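Local coordinates for lipase (Acinetobacter baumannii, PDB 4OPM), which probably hydrolyses ester bonds of lipids such as triacylglycerols, as an enzyme of the alpha/beta hydrolase fold, at residues A[35-40]-A[55-60]; A[61-66]-A[275-280]; A[154-157]-A[162-165]. All blocks are in the same frame, centred on the assembly; numbering follows the deposited sequence. Where two conformers were deposited one is given.

Contact 1 of 3, residues A[35-40]-A[55-60]; sequences SYSEGG and GSRDNW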
ATOM      1  N   SER A  35      -7.047  -9.323  -9.260  1.00 18.56           N
ATOM      2  CA  SER A  35      -8.152  -9.257  -8.309  1.00 18.22           C
ATOM      3  C   SER A  35      -8.129  -7.830  -7.771  1.00 20.99           C
ATOM      4  O   SER A  35      -7.045  -7.328  -7.442  1.00 21.57           O
ATOM      5  CB  SER A  35      -7.976 -10.280  -7.189  1.00 21.41           C
ATOM      6  OG  SER A  35      -8.877 -10.019  -6.124  1.00 28.40           O
ATOM      7  N   TYR A  36      -9.280  -7.154  -7.723  1.00 16.60           N
ATOM      8  CA  TYR A  36      -9.313  -5.787  -7.204  1.00 16.05           C
ATOM      9  C   TYR A  36     -10.670  -5.447  -6.634  1.00 19.83           C
ATOM     10  O   TYR A  36     -11.679  -6.066  -6.998  1.00 19.52           O
ATOM     11  CB  TYR A  36      -8.912  -4.739  -8.268  1.00 17.06           C
ATOM     12  CG  TYR A  36      -9.843  -4.614  -9.461  1.00 18.37           C
ATOM     13  CD1 TYR A  36      -9.785  -5.527 -10.514  1.00 20.95           C
ATOM     14  CD2 TYR A  36     -10.698  -3.516  -9.592  1.00 19.12           C
ATOM     15  CE1 TYR A  36     -10.599  -5.386 -11.639  1.00 22.53           C
ATOM     16  CE2 TYR A  36     -11.525  -3.373 -10.708  1.00 20.48           C
ATOM     17  CZ  TYR A  36     -11.466  -4.309 -11.732  1.00 24.15           C
ATOM     18  OH  TYR A  36     -12.250  -4.188 -12.853  1.00 23.74           O
ATOM     19  N   SER A  37     -10.673  -4.483  -5.706  1.00 15.71           N
ATOM     20  CA  SER A  37     -11.892  -3.931  -5.130  1.00 14.56           C
ATOM     21  C   SER A  37     -12.228  -2.663  -5.868  1.00 19.43           C
ATOM     22  O   SER A  37     -11.321  -1.921  -6.283  1.00 18.54           O
ATOM     23  CB  SER A  37     -11.707  -3.628  -3.641  1.00 15.68           C
ATOM     24  OG  SER A  37     -11.432  -4.806  -2.917  1.00 19.37           O
ATOM     25  N   GLU A  38     -13.523  -2.407  -6.050  1.00 17.37           N
ATOM     26  CA  GLU A  38     -13.975  -1.195  -6.712  1.00 16.88           C
ATOM     27  C   GLU A  38     -15.197  -0.658  -5.999  1.00 19.86           C
ATOM     28  O   GLU A  38     -16.102  -1.429  -5.668  1.00 19.05           O
ATOM     29  CB  GLU A  38     -14.273  -1.456  -8.196  1.00 18.63           C
ATOM     30  CG  GLU A  38     -14.782  -0.234  -8.951  1.00 23.61           C
ATOM     31  CD  GLU A  38     -14.998  -0.406 -10.442  1.00 33.75           C
ATOM     32  OE1 GLU A  38     -14.945  -1.556 -10.930  1.00 29.61           O
ATOM     33  OE2 GLU A  38     -15.252   0.613 -11.120  1.00 29.13           O
ATOM     34  N   GLY A  39     -15.214   0.649  -5.789  1.00 18.20           N
ATOM     35  CA  GLY A  39     -16.339   1.334  -5.157  1.00 18.27           C
ATOM     36  C   GLY A  39     -16.527   2.754  -5.648  1.00 22.69           C
ATOM     37  O   GLY A  39     -15.647   3.325  -6.307  1.00 21.49           O
ATOM     38  N   GLY A  40     -17.702   3.303  -5.356  1.00 21.49           N
ATOM     39  CA  GLY A  40     -18.063   4.656  -5.758  1.00 21.51           C
ATOM     40  C   GLY A  40     -18.495   4.792  -7.209  1.00 25.52           C
ATOM     41  O   GLY A  40     -18.381   3.851  -8.005  1.00 24.69           O
ATOM     42  N   GLY A  55       0.884  -7.591   1.952  1.00 18.08           N
ATOM     43  CA  GLY A  55      -0.435  -7.050   2.266  1.00 17.72           C
ATOM     44  C   GLY A  55      -1.457  -7.492   1.243  1.00 20.55           C
ATOM     45  O   GLY A  55      -1.241  -8.482   0.537  1.00 19.94           O
ATOM     46  N   SER A  56      -2.587  -6.771   1.160  1.00 17.23           N
ATOM     47  CA  SER A  56      -3.633  -7.063   0.179  1.00 16.46           C
ATOM     48  C   SER A  56      -4.540  -5.852   0.047  1.00 18.67           C
ATOM     49  O   SER A  56      -4.462  -4.916   0.867  1.00 16.11           O
ATOM     50  CB  SER A  56      -4.437  -8.306   0.575  1.00 20.08           C
ATOM     51  OG  SER A  56      -5.410  -8.008   1.562  1.00 22.12           O
ATOM     52  N   ARG A  57      -5.444  -5.885  -0.940  1.00 15.86           N
ATOM     53  CA  ARG A  57      -6.419  -4.815  -1.131  1.00 15.74           C
ATOM     54  C   ARG A  57      -7.230  -4.527   0.146  1.00 17.63           C
ATOM     55  O   ARG A  57      -7.587  -3.370   0.387  1.00 17.34           O
ATOM     56  CB  ARG A  57      -7.375  -5.140  -2.287  1.00 16.43           C
ATOM     57  CG  ARG A  57      -8.233  -6.398  -2.125  1.00 15.80           C
ATOM     58  CD  ARG A  57      -8.792  -6.837  -3.453  1.00 17.49           C
ATOM     59  NE  ARG A  57      -9.343  -8.190  -3.401  1.00 21.22           N
ATOM     60  CZ  ARG A  57     -10.645  -8.475  -3.408  1.00 26.37           C
ATOM     61  NH1 ARG A  57     -11.545  -7.502  -3.461  1.00 16.84           N
ATOM     62  NH2 ARG A  57     -11.053  -9.736  -3.384  1.00 21.48           N
ATOM     63  N   ASP A  58      -7.490  -5.560   0.981  1.00 15.17           N
ATOM     64  CA  ASP A  58      -8.290  -5.388   2.207  1.00 14.91           C
ATOM     65  C   ASP A  58      -7.600  -4.507   3.262  1.00 17.48           C
ATOM     66  O   ASP A  58      -8.292  -3.960   4.129  1.00 16.49           O
ATOM     67  CB  ASP A  58      -8.667  -6.749   2.795  1.00 17.30           C
ATOM     68  CG  ASP A  58      -9.603  -7.514   1.875  1.00 19.36           C
ATOM     69  OD1 ASP A  58     -10.595  -6.906   1.385  1.00 18.28           O
ATOM     70  OD2 ASP A  58      -9.312  -8.684   1.583  1.00 23.50           O
ATOM     71  N   ASN A  59      -6.271  -4.265   3.127  1.00 15.19           N
ATOM     72  CA  ASN A  59      -5.569  -3.355   4.047  1.00 14.61           C
ATOM     73  C   ASN A  59      -6.156  -1.927   3.989  1.00 18.66           C
ATOM     74  O   ASN A  59      -6.018  -1.176   4.945  1.00 18.25           O
ATOM     75  CB  ASN A  59      -4.083  -3.268   3.685  1.00 15.35           C
ATOM     76  CG  ASN A  59      -3.257  -4.516   3.907  1.00 24.84           C
ATOM     77  OD1 ASN A  59      -2.116  -4.586   3.448  1.00 21.41           O
ATOM     78  ND2 ASN A  59      -3.767  -5.488   4.656  1.00 20.92           N
ATOM     79  N   TRP A  60      -6.759  -1.556   2.836  1.00 15.69           N
ATOM     80  CA  TRP A  60      -7.310  -0.233   2.597  1.00 15.78           C
ATOM     81  C   TRP A  60      -8.809  -0.113   2.946  1.00 17.48           C
ATOM     82  O   TRP A  60      -9.355   0.974   2.773  1.00 16.77           O
ATOM     83  CB  TRP A  60      -7.118   0.139   1.122  1.00 15.89           C
ATOM     84  CG  TRP A  60      -5.716   0.537   0.786  1.00 17.27           C
ATOM     85  CD1 TRP A  60      -4.777  -0.220   0.141  1.00 20.61           C
ATOM     86  CD2 TRP A  60      -5.090   1.789   1.086  1.00 16.84           C
ATOM     87  NE1 TRP A  60      -3.602   0.488   0.022  1.00 20.43           N
ATOM     88  CE2 TRP A  60      -3.773   1.734   0.572  1.00 21.24           C
ATOM     89  CE3 TRP A  60      -5.525   2.973   1.709  1.00 17.84           C
ATOM     90  CZ2 TRP A  60      -2.882   2.810   0.683  1.00 20.86           C
ATOM     91  CZ3 TRP A  60      -4.647   4.044   1.805  1.00 19.92           C
ATOM     92  CH2 TRP A  60      -3.348   3.964   1.273  1.00 20.28           C
TER
HETATM   93  O   HOH W   1     -10.649  -4.457  -0.446  1.00 19.69           O
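A buried arginine, R57, brings its guanidinium against two serines of a beta-strand and meets each in a different way. S37 lies at the edge of the group: NH1 donates to S37 OG at 2.8 Å, with the acceptor only 13° out of the guanidinium plane and an N-H...O angle of 149°. S35 comes instead over one face, its OG 3.3 Å from R57 NE at a poor angle for a bond; that hydroxyl pairs with D77, whose carboxylate also takes the salt bridge from NE. Because residues alternate along a strand, S35 and S37 both turn to the arginine, whereas Y36 between them turns away and meets F104 edge-to-face.

R57 reaches the strand with CG set between its backbone N and carbonyl carbon (chi1 61°) and the chain extended from there to NE. Serine suits position 37 because a small hydroxyl can accept and donate together: S37 OG also gives its proton to a water 2.6 Å away, and that water donates to D58 OD1. E83 pairs with NH2 and S24 with NH1, so all three guanidinium nitrogens are engaged, and the two acids would favour the charged form. R57, in the loop after strand 46-50, thus reaches past strand 72-76 to strand 32-39, at the antiparallel end of the sheet of an alpha/beta hydrolase fold.

Contact 2 of 3, residues A[61-66]-A[275-280]; sequences NRVAHY and MPILEA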
ATOM      1  N   ASN A  61      -9.468  -1.189   3.404  1.00 13.65           N
ATOM      2  CA  ASN A  61     -10.922  -1.180   3.637  1.00 12.59           C
ATOM      3  C   ASN A  61     -11.388  -0.091   4.589  1.00 17.27           C
ATOM      4  O   ASN A  61     -12.357   0.600   4.264  1.00 15.88           O
ATOM      5  CB  ASN A  61     -11.443  -2.534   4.115  1.00 14.87           C
ATOM      6  CG  ASN A  61     -11.449  -3.571   3.000  1.00 20.87           C
ATOM      7  OD1 ASN A  61     -11.277  -3.241   1.815  1.00 18.88           O
ATOM      8  ND2 ASN A  61     -11.613  -4.839   3.354  1.00 15.57           N
ATOM      9  N   ARG A  62     -10.696   0.085   5.727  1.00 15.51           N
ATOM     10  CA  ARG A  62     -11.064   1.078   6.765  1.00 15.73           C
ATOM     11  C   ARG A  62     -10.976   2.510   6.236  1.00 18.56           C
ATOM     12  O   ARG A  62     -11.824   3.338   6.564  1.00 17.73           O
ATOM     13  CB  ARG A  62     -10.179   0.915   8.011  1.00 16.08           C
ATOM     14  CG  ARG A  62     -10.360  -0.425   8.672  1.00 21.84           C
ATOM     15  CD  ARG A  62      -9.556  -0.557   9.938  1.00 21.92           C
ATOM     16  NE  ARG A  62      -9.638  -1.942  10.372  1.00 25.52           N
ATOM     17  CZ  ARG A  62     -10.002  -2.351  11.580  1.00 34.22           C
ATOM     18  NH1 ARG A  62     -10.254  -1.470  12.540  1.00 25.08           N
ATOM     19  NH2 ARG A  62     -10.092  -3.646  11.843  1.00 30.26           N
ATOM     20  N   VAL A  63      -9.960   2.794   5.414  1.00 14.31           N
ATOM     21  CA  VAL A  63      -9.788   4.109   4.802  1.00 13.48           C
ATOM     22  C   VAL A  63     -10.786   4.242   3.633  1.00 15.74           C
ATOM     23  O   VAL A  63     -11.470   5.271   3.513  1.00 14.26           O
ATOM     24  CB  VAL A  63      -8.316   4.324   4.340  1.00 17.37           C
ATOM     25  CG1 VAL A  63      -8.196   5.493   3.363  1.00 18.00           C
ATOM     26  CG2 VAL A  63      -7.388   4.525   5.542  1.00 17.77           C
ATOM     27  N   ALA A  64     -10.851   3.211   2.750  1.00 14.89           N
ATOM     28  CA  ALA A  64     -11.730   3.248   1.569  1.00 15.53           C
ATOM     29  C   ALA A  64     -13.191   3.511   1.960  1.00 16.63           C
ATOM     30  O   ALA A  64     -13.899   4.203   1.239  1.00 15.79           O
ATOM     31  CB  ALA A  64     -11.631   1.950   0.781  1.00 16.25           C
ATOM     32  N   HIS A  65     -13.624   2.992   3.122  1.00 14.69           N
ATOM     33  CA  HIS A  65     -14.988   3.205   3.639  1.00 13.92           C
ATOM     34  C   HIS A  65     -15.395   4.702   3.579  1.00 17.09           C
ATOM     35  O   HIS A  65     -16.555   5.005   3.322  1.00 17.41           O
ATOM     36  CB  HIS A  65     -15.064   2.698   5.086  1.00 14.05           C
ATOM     37  CG  HIS A  65     -16.331   3.051   5.803  1.00 16.94           C
ATOM     38  ND1 HIS A  65     -17.496   2.345   5.594  1.00 18.20           N
ATOM     39  CD2 HIS A  65     -16.556   4.008   6.737  1.00 18.09           C
ATOM     40  CE1 HIS A  65     -18.397   2.888   6.398  1.00 17.99           C
ATOM     41  NE2 HIS A  65     -17.880   3.906   7.093  1.00 17.69           N
ATOM     42  N   TYR A  66     -14.434   5.627   3.817  1.00 14.95           N
ATOM     43  CA  TYR A  66     -14.713   7.065   3.842  1.00 15.11           C
ATOM     44  C   TYR A  66     -14.552   7.745   2.482  1.00 20.15           C
ATOM     45  O   TYR A  66     -14.817   8.947   2.375  1.00 19.73           O
ATOM     46  CB  TYR A  66     -13.776   7.755   4.856  1.00 15.51           C
ATOM     47  CG  TYR A  66     -14.030   7.294   6.272  1.00 16.07           C
ATOM     48  CD1 TYR A  66     -15.046   7.863   7.036  1.00 18.00           C
ATOM     49  CD2 TYR A  66     -13.292   6.255   6.831  1.00 15.83           C
ATOM     50  CE1 TYR A  66     -15.331   7.400   8.318  1.00 17.92           C
ATOM     51  CE2 TYR A  66     -13.568   5.778   8.111  1.00 16.09           C
ATOM     52  CZ  TYR A  66     -14.588   6.360   8.853  1.00 21.25           C
ATOM     53  OH  TYR A  66     -14.888   5.920  10.115  1.00 18.15           O
HETATM   54  N   MSE A 275       1.660   1.257  10.090  1.00 12.65           N
HETATM   55  CA  MSE A 275       0.410   1.059   9.344  0.80 12.36           C
HETATM   56  C   MSE A 275      -0.735   2.005   9.803  1.00 16.07           C
HETATM   57  O   MSE A 275      -1.794   1.540  10.263  1.00 15.63           O
HETATM   58  CB  MSE A 275      -0.010  -0.423   9.456  0.80 14.51           C
HETATM   59  CG  MSE A 275      -0.912  -0.870   8.357  0.80 20.01           C
HETATM   60 SE   MSE A 275      -0.523  -2.729   7.972  0.60 27.19          SE
HETATM   61  CE  MSE A 275      -1.471  -2.789   6.311  0.80 24.36           C
ATOM     62  N   PRO A 276      -0.613   3.346   9.577  1.00 13.73           N
ATOM     63  CA  PRO A 276      -1.719   4.257   9.957  1.00 14.68           C
ATOM     64  C   PRO A 276      -3.075   3.927   9.317  1.00 15.98           C
ATOM     65  O   PRO A 276      -4.105   4.220   9.917  1.00 15.84           O
ATOM     66  CB  PRO A 276      -1.238   5.616   9.442  1.00 16.71           C
ATOM     67  CG  PRO A 276       0.251   5.528   9.471  1.00 19.94           C
ATOM     68  CD  PRO A 276       0.530   4.114   9.027  1.00 15.81           C
ATOM     69  N   ILE A 277      -3.083   3.323   8.106  1.00 13.45           N
ATOM     70  CA  ILE A 277      -4.328   2.981   7.401  1.00 12.93           C
ATOM     71  C   ILE A 277      -5.177   1.955   8.196  1.00 16.86           C
ATOM     72  O   ILE A 277      -6.400   1.909   8.009  1.00 15.54           O
ATOM     73  CB  ILE A 277      -4.086   2.543   5.950  1.00 15.91           C
ATOM     74  CG1 ILE A 277      -3.256   1.233   5.863  1.00 16.42           C
ATOM     75  CG2 ILE A 277      -3.429   3.710   5.164  1.00 15.91           C
ATOM     76  CD1 ILE A 277      -3.173   0.602   4.437  1.00 17.37           C
ATOM     77  N   LEU A 278      -4.544   1.167   9.086  1.00 14.08           N
ATOM     78  CA  LEU A 278      -5.270   0.219   9.958  1.00 14.53           C
ATOM     79  C   LEU A 278      -5.226   0.656  11.427  1.00 16.81           C
ATOM     80  O   LEU A 278      -6.116   0.282  12.190  1.00 17.34           O
ATOM     81  CB  LEU A 278      -4.707  -1.209   9.830  1.00 14.51           C
ATOM     82  CG  LEU A 278      -4.979  -1.961   8.503  1.00 19.22           C
ATOM     83  CD1 LEU A 278      -4.415  -3.371   8.577  1.00 21.76           C
ATOM     84  CD2 LEU A 278      -6.459  -2.062   8.204  1.00 19.86           C
ATOM     85  N   GLU A 279      -4.214   1.456  11.824  1.00 13.00           N
ATOM     86  CA  GLU A 279      -4.082   1.885  13.231  1.00 12.15           C
ATOM     87  C   GLU A 279      -4.850   3.179  13.552  1.00 17.55           C
ATOM     88  O   GLU A 279      -5.147   3.433  14.724  1.00 18.49           O
ATOM     89  CB  GLU A 279      -2.607   2.137  13.571  1.00 13.05           C
ATOM     90  CG  GLU A 279      -1.692   0.923  13.464  1.00 14.85           C
ATOM     91  CD  GLU A 279      -0.235   1.280  13.718  1.00 15.75           C
ATOM     92  OE1 GLU A 279       0.088   1.689  14.858  1.00 15.93           O
ATOM     93  OE2 GLU A 279       0.572   1.208  12.759  1.00 15.45           O
ATOM     94  N   ALA A 280      -5.088   4.031  12.544  1.00 14.82           N
ATOM     95  CA  ALA A 280      -5.689   5.362  12.763  1.00 14.58           C
ATOM     96  C   ALA A 280      -6.413   5.863  11.505  1.00 16.01           C
ATOM     97  O   ALA A 280      -6.178   6.995  11.066  1.00 13.55           O
ATOM     98  CB  ALA A 280      -4.579   6.340  13.162  1.00 15.20           C
TER
HETATM   99  O   HOH W   2      -8.580   0.808  12.970  1.00 19.46           O
HETATM  100  O   HOH W   3      -7.594   0.901   5.717  1.00 14.23           O
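Two short helices, 61-64 and 276-279, approach most closely at V63 and I277, whose CA atoms are 6.2 Å apart, with R62 beside L278 next to them. No direct hydrogen bond joins the backbones. A water does so instead, accepting from V63 N at 3.0 Å and donating to I277 O at 2.8 Å. V63 N lies in the first turn of its helix and I277 O near the end of the other, places where the regular helical partner is commonly missing, which makes both natural sites for a bridging water.

Around that bridge the side chains make apolar contacts. CG2 of V63 meets CB of I277 at 3.9 Å, the two side chains crossing at about a right angle; chi1 of 164° puts CG1 anti to the backbone N and CG2 on the side of I277. The compact branched residues suit this buried side. Toward the more open side, the extended R62 crosses L278 at a similar angle, its NE 3.8 Å from L278 CD2, so the leucine methyl touches the aliphatic end of the chain and the start of the guanidinium. Beyond it, a second water donates to L278 O at 2.6 Å and accepts a weak bond from R62 NH1.

I277 also packs on W60, while R62 extends to P186 and to E281 of helix 281-298. Helix 276-279 thus packs against helix 61-64, H119 of strand 114-119 and, through P276, V284 of helix 281-298, while N61 and A64 of the other helix rest on L22 of strand 22-29.

Contact 3 of 3, residues A[154-157]-A[162-165]; sequences TIYL and YLKQ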
ATOM      1  N   THR A 154      16.913   2.395  10.365  1.00 23.06           N
ATOM      2  CA  THR A 154      16.362   1.142  10.869  1.00 21.46           C
ATOM      3  C   THR A 154      17.195   0.019  10.286  1.00 24.99           C
ATOM      4  O   THR A 154      17.815   0.210   9.237  1.00 23.84           O
ATOM      5  CB  THR A 154      14.877   0.941  10.540  1.00 20.93           C
ATOM      6  OG1 THR A 154      14.740   0.708   9.138  1.00 20.40           O
ATOM      7  CG2 THR A 154      13.979   2.064  11.041  1.00 21.28           C
ATOM      8  N   ILE A 155      17.170  -1.154  10.928  1.00 22.22           N
ATOM      9  CA  ILE A 155      17.918  -2.321  10.468  0.60 22.94           C
ATOM     10  C   ILE A 155      17.378  -2.800   9.091  1.00 26.02           C
ATOM     11  O   ILE A 155      18.160  -3.284   8.273  1.00 26.26           O
ATOM     12  CB  ILE A 155      17.904  -3.439  11.558  0.60 26.48           C
ATOM     13  CG1 ILE A 155      19.033  -4.457  11.366  0.60 27.69           C
ATOM     14  CG2 ILE A 155      16.531  -4.120  11.725  0.60 26.11           C
ATOM     15  CD1 ILE A 155      20.475  -3.964  11.722  0.60 37.87           C
ATOM     16  N   TYR A 156      16.058  -2.634   8.823  1.00 23.56           N
ATOM     17  CA  TYR A 156      15.439  -3.072   7.564  1.00 22.25           C
ATOM     18  C   TYR A 156      15.898  -2.234   6.376  1.00 26.89           C
ATOM     19  O   TYR A 156      16.052  -2.778   5.282  1.00 27.62           O
ATOM     20  CB  TYR A 156      13.903  -3.052   7.674  1.00 21.89           C
ATOM     21  CG  TYR A 156      13.425  -3.762   8.921  1.00 21.58           C
ATOM     22  CD1 TYR A 156      13.466  -5.151   9.014  1.00 23.71           C
ATOM     23  CD2 TYR A 156      13.020  -3.046  10.043  1.00 20.96           C
ATOM     24  CE1 TYR A 156      13.088  -5.811  10.181  1.00 22.65           C
ATOM     25  CE2 TYR A 156      12.630  -3.695  11.215  1.00 21.32           C
ATOM     26  CZ  TYR A 156      12.662  -5.080  11.276  1.00 24.81           C
ATOM     27  OH  TYR A 156      12.308  -5.756  12.419  1.00 23.02           O
ATOM     28  N   LEU A 157      16.105  -0.924   6.581  1.00 22.19           N
ATOM     29  CA  LEU A 157      16.555  -0.033   5.506  1.00 22.61           C
ATOM     30  C   LEU A 157      18.070  -0.162   5.291  1.00 27.63           C
ATOM     31  O   LEU A 157      18.532  -0.125   4.147  1.00 27.33           O
ATOM     32  CB  LEU A 157      16.183   1.442   5.801  1.00 21.89           C
ATOM     33  CG  LEU A 157      14.688   1.817   5.824  1.00 25.98           C
ATOM     34  CD1 LEU A 157      14.501   3.237   6.355  1.00 26.47           C
ATOM     35  CD2 LEU A 157      14.055   1.696   4.424  1.00 26.05           C
ATOM     36  N   TYR A 162      17.259  -8.200   6.543  1.00 25.50           N
ATOM     37  CA  TYR A 162      16.480  -8.269   7.780  1.00 25.11           C
ATOM     38  C   TYR A 162      14.961  -8.295   7.502  1.00 26.79           C
ATOM     39  O   TYR A 162      14.202  -8.711   8.382  1.00 24.49           O
ATOM     40  CB  TYR A 162      16.847  -7.137   8.730  1.00 26.80           C
ATOM     41  CG  TYR A 162      18.100  -7.434   9.516  1.00 31.22           C
ATOM     42  CD1 TYR A 162      19.355  -7.092   9.019  1.00 33.68           C
ATOM     43  CD2 TYR A 162      18.037  -8.076  10.750  1.00 32.72           C
ATOM     44  CE1 TYR A 162      20.515  -7.368   9.739  1.00 36.96           C
ATOM     45  CE2 TYR A 162      19.192  -8.361  11.476  1.00 34.83           C
ATOM     46  CZ  TYR A 162      20.428  -7.995  10.971  1.00 43.06           C
ATOM     47  OH  TYR A 162      21.563  -8.266  11.696  1.00 45.74           O
ATOM     48  N   LEU A 163      14.524  -7.925   6.266  1.00 23.65           N
ATOM     49  CA  LEU A 163      13.117  -8.043   5.863  1.00 23.57           C
ATOM     50  C   LEU A 163      12.670  -9.522   5.903  1.00 24.74           C
ATOM     51  O   LEU A 163      11.482  -9.793   6.058  1.00 22.54           O
ATOM     52  CB  LEU A 163      12.860  -7.450   4.460  1.00 24.01           C
ATOM     53  CG  LEU A 163      12.950  -5.922   4.309  1.00 28.95           C
ATOM     54  CD1 LEU A 163      12.814  -5.520   2.857  1.00 29.69           C
ATOM     55  CD2 LEU A 163      11.896  -5.195   5.164  1.00 28.80           C
ATOM     56  N   LYS A 164      13.628 -10.473   5.820  1.00 22.36           N
ATOM     57  CA  LYS A 164      13.312 -11.905   5.905  1.00 22.53           C
ATOM     58  C   LYS A 164      12.740 -12.281   7.286  1.00 27.23           C
ATOM     59  O   LYS A 164      11.977 -13.243   7.374  1.00 27.27           O
ATOM     60  CB  LYS A 164      14.543 -12.765   5.593  1.00 24.38           C
ATOM     61  CG  LYS A 164      14.934 -12.699   4.127  1.00 33.05           C
ATOM     62  CD  LYS A 164      16.238 -13.442   3.877  1.00 44.69           C
ATOM     63  CE  LYS A 164      16.665 -13.357   2.436  1.00 58.63           C
ATOM     64  NZ  LYS A 164      15.883 -14.288   1.579  1.00 71.38           N
ATOM     65  N   GLN A 165      13.102 -11.521   8.357  1.00 23.76           N
ATOM     66  CA  GLN A 165      12.603 -11.761   9.727  1.00 23.26           C
ATOM     67  C   GLN A 165      11.121 -11.407   9.859  1.00 25.93           C
ATOM     68  O   GLN A 165      10.473 -11.812  10.831  1.00 24.61           O
ATOM     69  CB  GLN A 165      13.411 -10.946  10.751  1.00 24.28           C
ATOM     70  CG  GLN A 165      14.910 -11.295  10.783  1.00 25.72           C
ATOM     71  CD  GLN A 165      15.662 -10.629  11.907  1.00 35.50           C
ATOM     72  OE1 GLN A 165      15.219  -9.648  12.513  1.00 28.07           O
ATOM     73  NE2 GLN A 165      16.852 -11.130  12.177  1.00 31.65           N
TER
HETATM   74  O   HOH W   4      12.723  -8.451  12.848  1.00 24.10           O
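Y156 can be traced outward as it runs beside segment 162-165. Its CB meets the methyl CD2 of L163 at 3.9 Å, and its CD1 lies at the same distance from CB of Y162. Farther along, CE1 comes to 3.6 Å from Y162 O, which sits at the ring edge, near its plane, where the slightly positive C-H groups face outward. The tip, OH, is 2.8 Å from a water that donates to Q165 OE1, also at 2.8 Å. With CG anti to the carbonyl carbon (chi1 -49°), the ring lies with its edge against Y162 O.

I155, next in the chain, was modelled in two conformers. In the one described, its CG1 lies over the face of the Y162 ring and its CG2 over that of Y156, but both contacts are doubtful, since they may not persist in the other conformer.

The segments belong to the helical region between strands 137-143 and 237-242, where many alpha/beta hydrolases carry a cap. Tyrosine fits such a boundary, offering a broad apolar ring and a polar tip to water. With no direct hydrogen bond between them, the two segments are joined by apolar and C-H contacts and by the water between Y156 OH and Q165 OE1.

Contacts 1 and 2 adjoin in the body of the fold, their centres 12 Å apart: N59 and W60 of segment 55-60 touch I277, so the loop held to the strand in contact 1 also packs against the helix of contact 2. Contact 3 lies on the surface, across the chain's centre from contact 1, and is nested within the long loop that contact 2 closes. The chemistry follows these places. Buried contact 1 relies on a charge matched by acids and hydroxyls; partly buried contact 2 combines methyl packing with one water between the backbones and another, weakly bound, at R62; contact 3 uses aromatic and aliphatic surfaces, with a single water bridging a phenol and an amide.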